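Local coordinates for methanol--corrinoid protein (Methanosarcina barkeri, PDB 2I2X) that carries a corrinoid prosthetic group that takes the methyl group of methanol, delivered by MtaB, and passes it to coenzyme M through MtaA in methanogenesis, at residues 2-6 and 7-11; 85-88 and 89-92; 91-94 and 95-99. All coordinates share one frame; numbering follows the deposited sequence.

Contact 1 (2-6 and 7-11); sequences LDFTE and ASLKK
Thr5 meets Ser8 at the N-cap of helix 6-12, where the side-chain oxygen Thr5 OG1 receives the backbone Ser8 N at 3.1 Å with an N-H...O angle of 160°. The Thr5 torsion explains this reach: OG1 stands between the backbone N and the carbonyl carbon (chi1 68°), turned over the first helical turn, while CG2 points the other way along the chain. In a capping box the residue three places on would return the bond directly. Here a water stands in, accepting from Thr5 N at 2.9 Å and donating to Ser8 OG at 2.9 Å. Ser8 OG is also hydrogen-bonded to Glu345 of an MtaB subunit, which ties the cap to the assembly. The residues flanking the cap form a hydrophobic staple, in which Phe4, just before it, bends back to Leu9, the fourth residue after it. The two side chains cross at about a right angle, and Phe4 CD1 lies 4.1 Å from Leu9 CG, while the other ortho carbon, Phe4 CD2, comes within 3.8 Å of Ser8 CB. Leu358 and Thr342, from two different MtaB chains, pack on Phe4 as well, so one face of this N-terminal extension lies against two MtaB chains, the centre of the contact being about 42 Å from the centre of its own chain. Beneath the side chains the regular helical bonds begin: Lys10 N reaches Glu6 O at 3.1 Å, and Leu9 N bonds to Thr5 O at 3.0 Å, with an N-H...O angle of 173°.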
ATOM      1  N   LEU B   2      -1.964  29.345   8.607  1.00 13.44           N
ATOM      2  CA  LEU B   2      -0.912  28.873   9.509  1.00 11.32           C
ATOM      3  C   LEU B   2       0.499  28.954   8.969  1.00 10.39           C
ATOM      4  O   LEU B   2       0.747  28.785   7.768  1.00 10.51           O
ATOM      5  CB  LEU B   2      -1.185  27.446   9.971  1.00 10.69           C
ATOM      6  CG  LEU B   2      -2.585  27.292  10.515  1.00  8.62           C
ATOM      7  CD1 LEU B   2      -2.822  25.819  10.756  1.00  8.77           C
ATOM      8  CD2 LEU B   2      -2.746  28.123  11.748  1.00  3.37           C
ATOM      9  N   ASP B   3       1.432  29.209   9.880  1.00  8.92           N
ATOM     10  CA  ASP B   3       2.857  29.122   9.569  1.00  7.22           C
ATOM     11  C   ASP B   3       3.586  28.542  10.782  1.00  6.18           C
ATOM     12  O   ASP B   3       3.082  28.570  11.880  1.00  5.20           O
ATOM     13  CB  ASP B   3       3.423  30.493   9.176  1.00  6.03           C
ATOM     14  CG  ASP B   3       4.792  30.387   8.491  1.00  7.23           C
ATOM     15  OD1 ASP B   3       5.578  31.360   8.569  1.00  7.25           O
ATOM     16  OD2 ASP B   3       5.109  29.335   7.884  1.00  4.03           O
ATOM     17  N   PHE B   4       4.764  27.996  10.553  1.00  5.90           N
ATOM     18  CA  PHE B   4       5.638  27.505  11.601  1.00  6.09           C
ATOM     19  C   PHE B   4       6.505  28.609  12.218  1.00  6.76           C
ATOM     20  O   PHE B   4       6.816  29.591  11.548  1.00  7.43           O
ATOM     21  CB  PHE B   4       6.590  26.486  10.978  1.00  5.47           C
ATOM     22  CG  PHE B   4       5.997  25.128  10.787  1.00  3.96           C
ATOM     23  CD1 PHE B   4       6.350  24.364   9.709  1.00  2.60           C
ATOM     24  CD2 PHE B   4       5.100  24.600  11.707  1.00  4.78           C
ATOM     25  CE1 PHE B   4       5.825  23.100   9.537  1.00  2.07           C
ATOM     26  CE2 PHE B   4       4.582  23.340  11.525  1.00  3.03           C
ATOM     27  CZ  PHE B   4       4.962  22.593  10.438  1.00  2.00           C
ATOM     28  N   THR B   5       6.898  28.447  13.484  1.00  6.88           N
ATOM     29  CA  THR B   5       8.087  29.121  14.011  1.00  6.98           C
ATOM     30  C   THR B   5       9.315  28.370  13.472  1.00  7.68           C
ATOM     31  O   THR B   5       9.191  27.252  12.994  1.00  8.22           O
ATOM     32  CB  THR B   5       8.159  29.096  15.560  1.00  6.63           C
ATOM     33  OG1 THR B   5       8.366  27.754  15.998  1.00  6.14           O
ATOM     34  CG2 THR B   5       6.914  29.648  16.193  1.00  4.78           C
ATOM     35  N   GLU B   6      10.496  28.968  13.547  1.00  8.34           N
ATOM     36  CA  GLU B   6      11.724  28.271  13.161  1.00  9.27           C
ATOM     37  C   GLU B   6      11.954  27.001  13.985  1.00  8.10           C
ATOM     38  O   GLU B   6      12.267  25.962  13.449  1.00  7.30           O
ATOM     39  CB  GLU B   6      12.927  29.209  13.286  1.00 10.30           C
ATOM     40  CG  GLU B   6      12.737  30.526  12.547  1.00 16.44           C
ATOM     41  CD  GLU B   6      13.980  31.405  12.540  1.00 23.58           C
ATOM     42  OE1 GLU B   6      14.622  31.559  13.607  1.00 26.43           O
ATOM     43  OE2 GLU B   6      14.308  31.954  11.461  1.00 27.31           O
ATOM     44  N   ALA B   7      11.775  27.105  15.295  1.00  7.92           N
ATOM     45  CA  ALA B   7      11.878  25.971  16.210  1.00  7.51           C
ATOM     46  C   ALA B   7      10.993  24.801  15.781  1.00  7.25           C
ATOM     47  O   ALA B   7      11.450  23.661  15.818  1.00  7.51           O
ATOM     48  CB  ALA B   7      11.531  26.410  17.657  1.00  7.12           C
ATOM     49  N   SER B   8       9.740  25.087  15.400  1.00  6.74           N
ATOM     50  CA  SER B   8       8.773  24.069  14.931  1.00  6.35           C
ATOM     51  C   SER B   8       9.157  23.460  13.581  1.00  6.66           C
ATOM     52  O   SER B   8       9.178  22.226  13.426  1.00  7.44           O
ATOM     53  CB  SER B   8       7.366  24.651  14.817  1.00  6.75           C
ATOM     54  OG  SER B   8       6.760  24.862  16.076  1.00  4.70           O
ATOM     55  N   LEU B   9       9.489  24.287  12.597  1.00  6.01           N
ATOM     56  CA  LEU B   9       9.885  23.724  11.316  1.00  6.37           C
ATOM     57  C   LEU B   9      11.019  22.703  11.514  1.00  6.72           C
ATOM     58  O   LEU B   9      11.008  21.595  10.962  1.00  6.98           O
ATOM     59  CB  LEU B   9      10.349  24.824  10.364  1.00  6.20           C
ATOM     60  CG  LEU B   9      10.315  24.590   8.850  1.00  6.42           C
ATOM     61  CD1 LEU B   9      11.364  25.391   8.157  1.00  4.47           C
ATOM     62  CD2 LEU B   9      10.406  23.150   8.423  1.00  2.00           C
ATOM     63  N   LYS B  10      12.016  23.089  12.293  1.00  7.27           N
ATOM     64  CA  LYS B  10      13.163  22.232  12.527  1.00  8.12           C
ATOM     65  C   LYS B  10      12.727  20.883  13.088  1.00  7.59           C
ATOM     66  O   LYS B  10      13.329  19.891  12.749  1.00  8.62           O
ATOM     67  CB  LYS B  10      14.157  22.925  13.455  1.00  8.56           C
ATOM     68  CG  LYS B  10      15.492  22.235  13.567  1.00 11.10           C
ATOM     69  CD  LYS B  10      16.387  23.081  14.467  1.00 13.64           C
ATOM     70  CE  LYS B  10      17.846  22.965  14.094  1.00 13.91           C
ATOM     71  NZ  LYS B  10      18.418  21.781  14.742  1.00 12.61           N
ATOM     72  N   LYS B  11      11.659  20.837  13.883  1.00  6.55           N
ATOM     73  CA  LYS B  11      11.183  19.562  14.429  1.00  6.94           C
ATOM     74  C   LYS B  11      10.445  18.685  13.432  1.00  6.20           C
ATOM     75  O   LYS B  11      10.496  17.467  13.543  1.00  6.70           O
ATOM     76  CB  LYS B  11      10.265  19.756  15.633  1.00  7.12           C
ATOM     77  CG  LYS B  11      10.899  20.441  16.842  1.00  9.64           C
ATOM     78  CD  LYS B  11       9.963  20.385  18.061  1.00 11.69           C
ATOM     79  CE  LYS B  11       9.815  18.951  18.528  1.00 12.82           C
ATOM     80  NZ  LYS B  11       8.637  18.785  19.422  1.00 19.33           N
TER
HETATM   81  O   HOH W   1       4.998  26.850  14.934  1.00  6.83           O

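Contact 2 (85-88 and 89-92)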
ATOM      1  N   ILE B  85      33.064  13.459 -14.446  1.00 44.67           N
ATOM      2  CA  ILE B  85      32.568  12.215 -13.839  1.00 44.00           C
ATOM      3  C   ILE B  85      32.916  12.091 -12.350  1.00 42.97           C
ATOM      4  O   ILE B  85      32.111  11.573 -11.559  1.00 42.95           O
ATOM      5  CB  ILE B  85      33.107  10.990 -14.600  1.00 44.54           C
ATOM      6  CG1 ILE B  85      32.631  11.036 -16.048  1.00 46.33           C
ATOM      7  CG2 ILE B  85      32.687   9.663 -13.940  1.00 44.62           C
ATOM      8  CD1 ILE B  85      33.757  10.700 -17.023  1.00 50.67           C
ATOM      9  N   ARG B  86      34.106  12.553 -11.965  1.00 41.47           N
ATOM     10  CA  ARG B  86      34.518  12.508 -10.563  1.00 40.22           C
ATOM     11  C   ARG B  86      33.569  13.378  -9.716  1.00 38.81           C
ATOM     12  O   ARG B  86      33.033  12.934  -8.694  1.00 38.34           O
ATOM     13  CB  ARG B  86      35.976  12.948 -10.425  1.00 40.55           C
ATOM     14  CG  ARG B  86      36.439  13.283  -9.008  1.00 42.35           C
ATOM     15  CD  ARG B  86      37.401  12.246  -8.422  1.00 45.76           C
ATOM     16  NE  ARG B  86      38.230  12.849  -7.371  1.00 46.92           N
ATOM     17  CZ  ARG B  86      39.487  13.260  -7.534  1.00 46.93           C
ATOM     18  NH1 ARG B  86      40.100  13.117  -8.702  1.00 48.66           N
ATOM     19  NH2 ARG B  86      40.137  13.810  -6.522  1.00 45.66           N
ATOM     20  N   LEU B  87      33.352  14.606 -10.175  1.00 37.01           N
ATOM     21  CA  LEU B  87      32.469  15.536  -9.501  1.00 35.41           C
ATOM     22  C   LEU B  87      31.014  15.078  -9.497  1.00 34.91           C
ATOM     23  O   LEU B  87      30.326  15.235  -8.492  1.00 35.15           O
ATOM     24  CB  LEU B  87      32.613  16.935 -10.087  1.00 34.84           C
ATOM     25  CG  LEU B  87      34.021  17.511  -9.960  1.00 34.15           C
ATOM     26  CD1 LEU B  87      34.110  18.827 -10.714  1.00 34.34           C
ATOM     27  CD2 LEU B  87      34.471  17.664  -8.502  1.00 31.53           C
ATOM     28  N   TYR B  88      30.546  14.505 -10.601  1.00 34.00           N
ATOM     29  CA  TYR B  88      29.239  13.869 -10.608  1.00 32.98           C
ATOM     30  C   TYR B  88      29.161  12.784  -9.533  1.00 33.30           C
ATOM     31  O   TYR B  88      28.212  12.770  -8.737  1.00 33.65           O
ATOM     32  CB  TYR B  88      28.920  13.299 -11.979  1.00 32.12           C
ATOM     33  CG  TYR B  88      27.561  12.649 -12.079  1.00 30.73           C
ATOM     34  CD1 TYR B  88      26.398  13.361 -11.766  1.00 28.65           C
ATOM     35  CD2 TYR B  88      27.430  11.323 -12.489  1.00 29.05           C
ATOM     36  CE1 TYR B  88      25.147  12.765 -11.853  1.00 27.34           C
ATOM     37  CE2 TYR B  88      26.169  10.715 -12.579  1.00 28.26           C
ATOM     38  CZ  TYR B  88      25.041  11.444 -12.262  1.00 27.48           C
ATOM     39  OH  TYR B  88      23.809  10.862 -12.351  1.00 27.77           O
ATOM     40  N   ASP B  89      30.156  11.893  -9.500  1.00 33.63           N
ATOM     41  CA  ASP B  89      30.243  10.821  -8.478  1.00 33.67           C
ATOM     42  C   ASP B  89      30.257  11.342  -7.054  1.00 32.96           C
ATOM     43  O   ASP B  89      29.585  10.796  -6.192  1.00 32.81           O
ATOM     44  CB  ASP B  89      31.470   9.925  -8.691  1.00 34.13           C
ATOM     45  CG  ASP B  89      31.237   8.849  -9.725  1.00 36.27           C
ATOM     46  OD1 ASP B  89      30.076   8.430  -9.956  1.00 38.66           O
ATOM     47  OD2 ASP B  89      32.232   8.411 -10.325  1.00 41.11           O
ATOM     48  N   GLU B  90      31.032  12.394  -6.817  1.00 32.59           N
ATOM     49  CA  GLU B  90      31.079  13.044  -5.514  1.00 32.46           C
ATOM     50  C   GLU B  90      29.825  13.867  -5.237  1.00 31.48           C
ATOM     51  O   GLU B  90      29.659  14.388  -4.147  1.00 31.63           O
ATOM     52  CB  GLU B  90      32.315  13.929  -5.413  1.00 33.10           C
ATOM     53  CG  GLU B  90      33.620  13.157  -5.326  1.00 35.74           C
ATOM     54  CD  GLU B  90      34.824  14.063  -5.302  1.00 40.35           C
ATOM     55  OE1 GLU B  90      34.666  15.259  -4.938  1.00 41.88           O
ATOM     56  OE2 GLU B  90      35.930  13.575  -5.643  1.00 42.18           O
ATOM     57  N   GLY B  91      28.953  13.966  -6.235  1.00 30.66           N
ATOM     58  CA  GLY B  91      27.704  14.706  -6.153  1.00 29.21           C
ATOM     59  C   GLY B  91      27.834  16.220  -6.105  1.00 28.47           C
ATOM     60  O   GLY B  91      26.929  16.880  -5.609  1.00 28.30           O
ATOM     61  N   VAL B  92      28.935  16.785  -6.610  1.00 27.46           N
ATOM     62  CA  VAL B  92      29.068  18.246  -6.615  1.00 26.74           C
ATOM     63  C   VAL B  92      28.477  18.912  -7.877  1.00 25.87           C
ATOM     64  O   VAL B  92      28.153  20.095  -7.860  1.00 26.01           O
ATOM     65  CB  VAL B  92      30.517  18.780  -6.229  1.00 27.41           C
ATOM     66  CG1 VAL B  92      31.355  17.721  -5.486  1.00 27.33           C
ATOM     67  CG2 VAL B  92      31.270  19.359  -7.402  1.00 26.62           C
TER
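Arg86 and Glu90, one helical turn apart, lie side by side and point the same way, joined by a salt bridge in which Arg86 NE gives its N-H to Glu90 OE2 at 3.0 Å. The N-H...O angle of 137° shows a bent bond, and the carboxylate comes to the edge of the guanidinium, tilted from its plane, with the two flat groups turned 56° apart. Glu90 is extended beyond CG, whereas Arg86 folds at its second torsion (chi2 109°). This bend lays the aliphatic part of the arginine along the carboxylate, and Arg86 CG is 3.4 Å from the same OE2 that the NE-H holds. Leu33 of helix 26-33 touches the arginine, and Lys22 packs on Glu90.

The backbone under this pair ends helix 72-89 in a Schellman motif. Gly91 has left the helical region with a positive phi, which a residue bearing CB adopts less readily. Two bonds close the motif: Val92 N to Leu87 O at 2.8 Å, and Gly91 N to Tyr88 O at 2.9 Å, the latter donor standing well above the carbonyl plane. The apolar contact usual for this cap joins the two residues of the 6→1 bond, with Leu87 CD2 3.8 Å from Val92 CG2. The Leu87 side chain also rests on Ala29, Ala30 and Leu33 of helix 26-33.

The Tyr88 ring, swung anti to the backbone N, is carried toward helix 95-113, where it meets Val98. Its hydroxyl is hydrogen-bonded to Asn237 of an MtaB subunit, and Lys236 of that subunit makes a cation-pi contact with the ring and a hydrogen bond to Tyr88 O.

Contact 3 (91-94 and 95-99); sequences GVIF and LPNVM
Phe94 and Asn97 meet in a local N-capping contact at the start of helix 95-113, in the helical B12-binding N-terminal region of the corrinoid protein, with Phe94 at the N-cap. The evidence lies in Phe94 O, which faces the first turn and is approached by two backbone donors, Asn97 N at 3.0 Å and Val98 N at 3.3 Å, both weak. As modelled, Asn97 ND2 adds a third bond to Phe94 O at 3.2 Å, coming from above the carbonyl plane. The orientation of that amide is doubtful, however, because ND2 also sits 2.8 Å from Phe94 N, another donor. An oxygen there could accept from Phe94 N, the half of a capping box made by the N3 side chain; phenylalanine cannot supply the other half. With CG anti to the carbonyl carbon (chi1 -55°), the Asn97 amide is folded back over the loop in either case. With an alanine here, the backbone of Phe94 would probably lose its side-chain amide partner, leaving the loop freer to shift at the cap.

The Phe94 ring leads away from the helix and stacks on Phe417 of an MtaB subunit, which also packs on Asn97. Phe94 CB remains at the cap, 3.8 Å from Pro96 CD. A hydrophobic staple spans the same turn, reaching from the residue before the cap to the fourth beyond it: Ile93 CD1 lies 4.2 Å from Val98 CG2.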
ATOM      1  N   GLY B  91      28.953  13.966  -6.235  1.00 30.66           N
ATOM      2  CA  GLY B  91      27.704  14.706  -6.153  1.00 29.21           C
ATOM      3  C   GLY B  91      27.834  16.220  -6.105  1.00 28.47           C
ATOM      4  O   GLY B  91      26.929  16.880  -5.609  1.00 28.30           O
ATOM      5  N   VAL B  92      28.935  16.785  -6.610  1.00 27.46           N
ATOM      6  CA  VAL B  92      29.068  18.246  -6.615  1.00 26.74           C
ATOM      7  C   VAL B  92      28.477  18.912  -7.877  1.00 25.87           C
ATOM      8  O   VAL B  92      28.153  20.095  -7.860  1.00 26.01           O
ATOM      9  CB  VAL B  92      30.517  18.780  -6.229  1.00 27.41           C
ATOM     10  CG1 VAL B  92      31.355  17.721  -5.486  1.00 27.33           C
ATOM     11  CG2 VAL B  92      31.270  19.359  -7.402  1.00 26.62           C
ATOM     12  N   ILE B  93      28.332  18.160  -8.958  1.00 24.71           N
ATOM     13  CA  ILE B  93      27.549  18.630 -10.093  1.00 24.00           C
ATOM     14  C   ILE B  93      26.487  17.588 -10.337  1.00 23.52           C
ATOM     15  O   ILE B  93      26.556  16.509  -9.752  1.00 23.64           O
ATOM     16  CB  ILE B  93      28.381  18.848 -11.366  1.00 24.40           C
ATOM     17  CG1 ILE B  93      29.215  17.604 -11.670  1.00 24.41           C
ATOM     18  CG2 ILE B  93      29.237  20.125 -11.252  1.00 23.12           C
ATOM     19  CD1 ILE B  93      29.538  17.459 -13.129  1.00 25.72           C
ATOM     20  N   PHE B  94      25.495  17.922 -11.163  1.00 23.01           N
ATOM     21  CA  PHE B  94      24.313  17.064 -11.412  1.00 22.55           C
ATOM     22  C   PHE B  94      24.346  16.456 -12.810  1.00 22.70           C
ATOM     23  O   PHE B  94      25.192  16.811 -13.607  1.00 23.07           O
ATOM     24  CB  PHE B  94      23.016  17.863 -11.226  1.00 21.82           C
ATOM     25  CG  PHE B  94      22.524  17.942  -9.799  1.00 21.42           C
ATOM     26  CD1 PHE B  94      23.407  17.911  -8.719  1.00 18.55           C
ATOM     27  CD2 PHE B  94      21.160  18.090  -9.536  1.00 19.80           C
ATOM     28  CE1 PHE B  94      22.924  18.013  -7.402  1.00 17.52           C
ATOM     29  CE2 PHE B  94      20.684  18.186  -8.228  1.00 16.80           C
ATOM     30  CZ  PHE B  94      21.569  18.157  -7.163  1.00 15.39           C
ATOM     31  N   LEU B  95      23.426  15.549 -13.102  1.00 23.49           N
ATOM     32  CA  LEU B  95      23.308  14.949 -14.425  1.00 24.76           C
ATOM     33  C   LEU B  95      23.345  15.993 -15.561  1.00 26.24           C
ATOM     34  O   LEU B  95      24.201  15.902 -16.447  1.00 25.87           O
ATOM     35  CB  LEU B  95      22.017  14.156 -14.516  1.00 24.28           C
ATOM     36  CG  LEU B  95      21.877  12.911 -15.384  1.00 25.10           C
ATOM     37  CD1 LEU B  95      20.409  12.736 -15.759  1.00 24.08           C
ATOM     38  CD2 LEU B  95      22.752  12.878 -16.618  1.00 24.57           C
ATOM     39  N   PRO B  96      22.429  16.996 -15.549  1.00 27.51           N
ATOM     40  CA  PRO B  96      22.448  17.850 -16.732  1.00 28.55           C
ATOM     41  C   PRO B  96      23.793  18.497 -17.003  1.00 29.40           C
ATOM     42  O   PRO B  96      24.065  18.887 -18.133  1.00 29.79           O
ATOM     43  CB  PRO B  96      21.350  18.886 -16.442  1.00 28.49           C
ATOM     44  CG  PRO B  96      20.410  18.144 -15.550  1.00 27.86           C
ATOM     45  CD  PRO B  96      21.360  17.420 -14.625  1.00 27.31           C
ATOM     46  N   ASN B  97      24.642  18.588 -15.991  1.00 30.52           N
ATOM     47  CA  ASN B  97      25.981  19.147 -16.195  1.00 31.39           C
ATOM     48  C   ASN B  97      26.854  18.132 -16.935  1.00 32.29           C
ATOM     49  O   ASN B  97      27.688  18.492 -17.767  1.00 32.05           O
ATOM     50  CB  ASN B  97      26.614  19.533 -14.854  1.00 31.18           C
ATOM     51  CG  ASN B  97      25.744  20.469 -14.055  1.00 30.41           C
ATOM     52  OD1 ASN B  97      25.735  21.675 -14.284  1.00 29.94           O
ATOM     53  ND2 ASN B  97      24.996  19.919 -13.117  1.00 28.14           N
ATOM     54  N   VAL B  98      26.644  16.859 -16.616  1.00 33.37           N
ATOM     55  CA  VAL B  98      27.313  15.768 -17.293  1.00 34.76           C
ATOM     56  C   VAL B  98      26.885  15.736 -18.756  1.00 35.41           C
ATOM     57  O   VAL B  98      27.729  15.605 -19.625  1.00 35.63           O
ATOM     58  CB  VAL B  98      27.016  14.421 -16.618  1.00 34.76           C
ATOM     59  CG1 VAL B  98      27.841  13.318 -17.231  1.00 35.84           C
ATOM     60  CG2 VAL B  98      27.310  14.499 -15.132  1.00 35.52           C
ATOM     61  N   MET B  99      25.589  15.879 -19.018  1.00 36.34           N
ATOM     62  CA  MET B  99      25.062  15.825 -20.382  1.00 37.65           C
ATOM     63  C   MET B  99      25.622  16.916 -21.308  1.00 38.39           C
ATOM     64  O   MET B  99      26.001  16.631 -22.437  1.00 38.00           O
ATOM     65  CB  MET B  99      23.531  15.886 -20.393  1.00 37.56           C
ATOM     66  CG  MET B  99      22.834  14.698 -19.792  1.00 38.60           C
ATOM     67  SD  MET B  99      23.386  13.158 -20.513  1.00 42.40           S
ATOM     68  CE  MET B  99      22.147  12.853 -21.768  1.00 42.79           C
TER

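How the contacts relate
From the N terminus, contact 1 starts helix 6-12 on an extension far from the chain's centre. Contacts 2 and 3 come much later in the sequence; contact 1 lies in series with both, and its nearest atoms are about 20 Å or more from theirs. Contact 2 ends helix 72-89, and contact 3 starts helix 95-113. They share Gly91 and Val92, so together they close the tight connection between consecutive helices, with centres about 7 Å apart. Across that corner Tyr88 CE1 lies 3.5 Å from Leu95 N, and Tyr88 N is 3.5 Å from Ile93 CG1. None nests within another, and all three also meet MtaB.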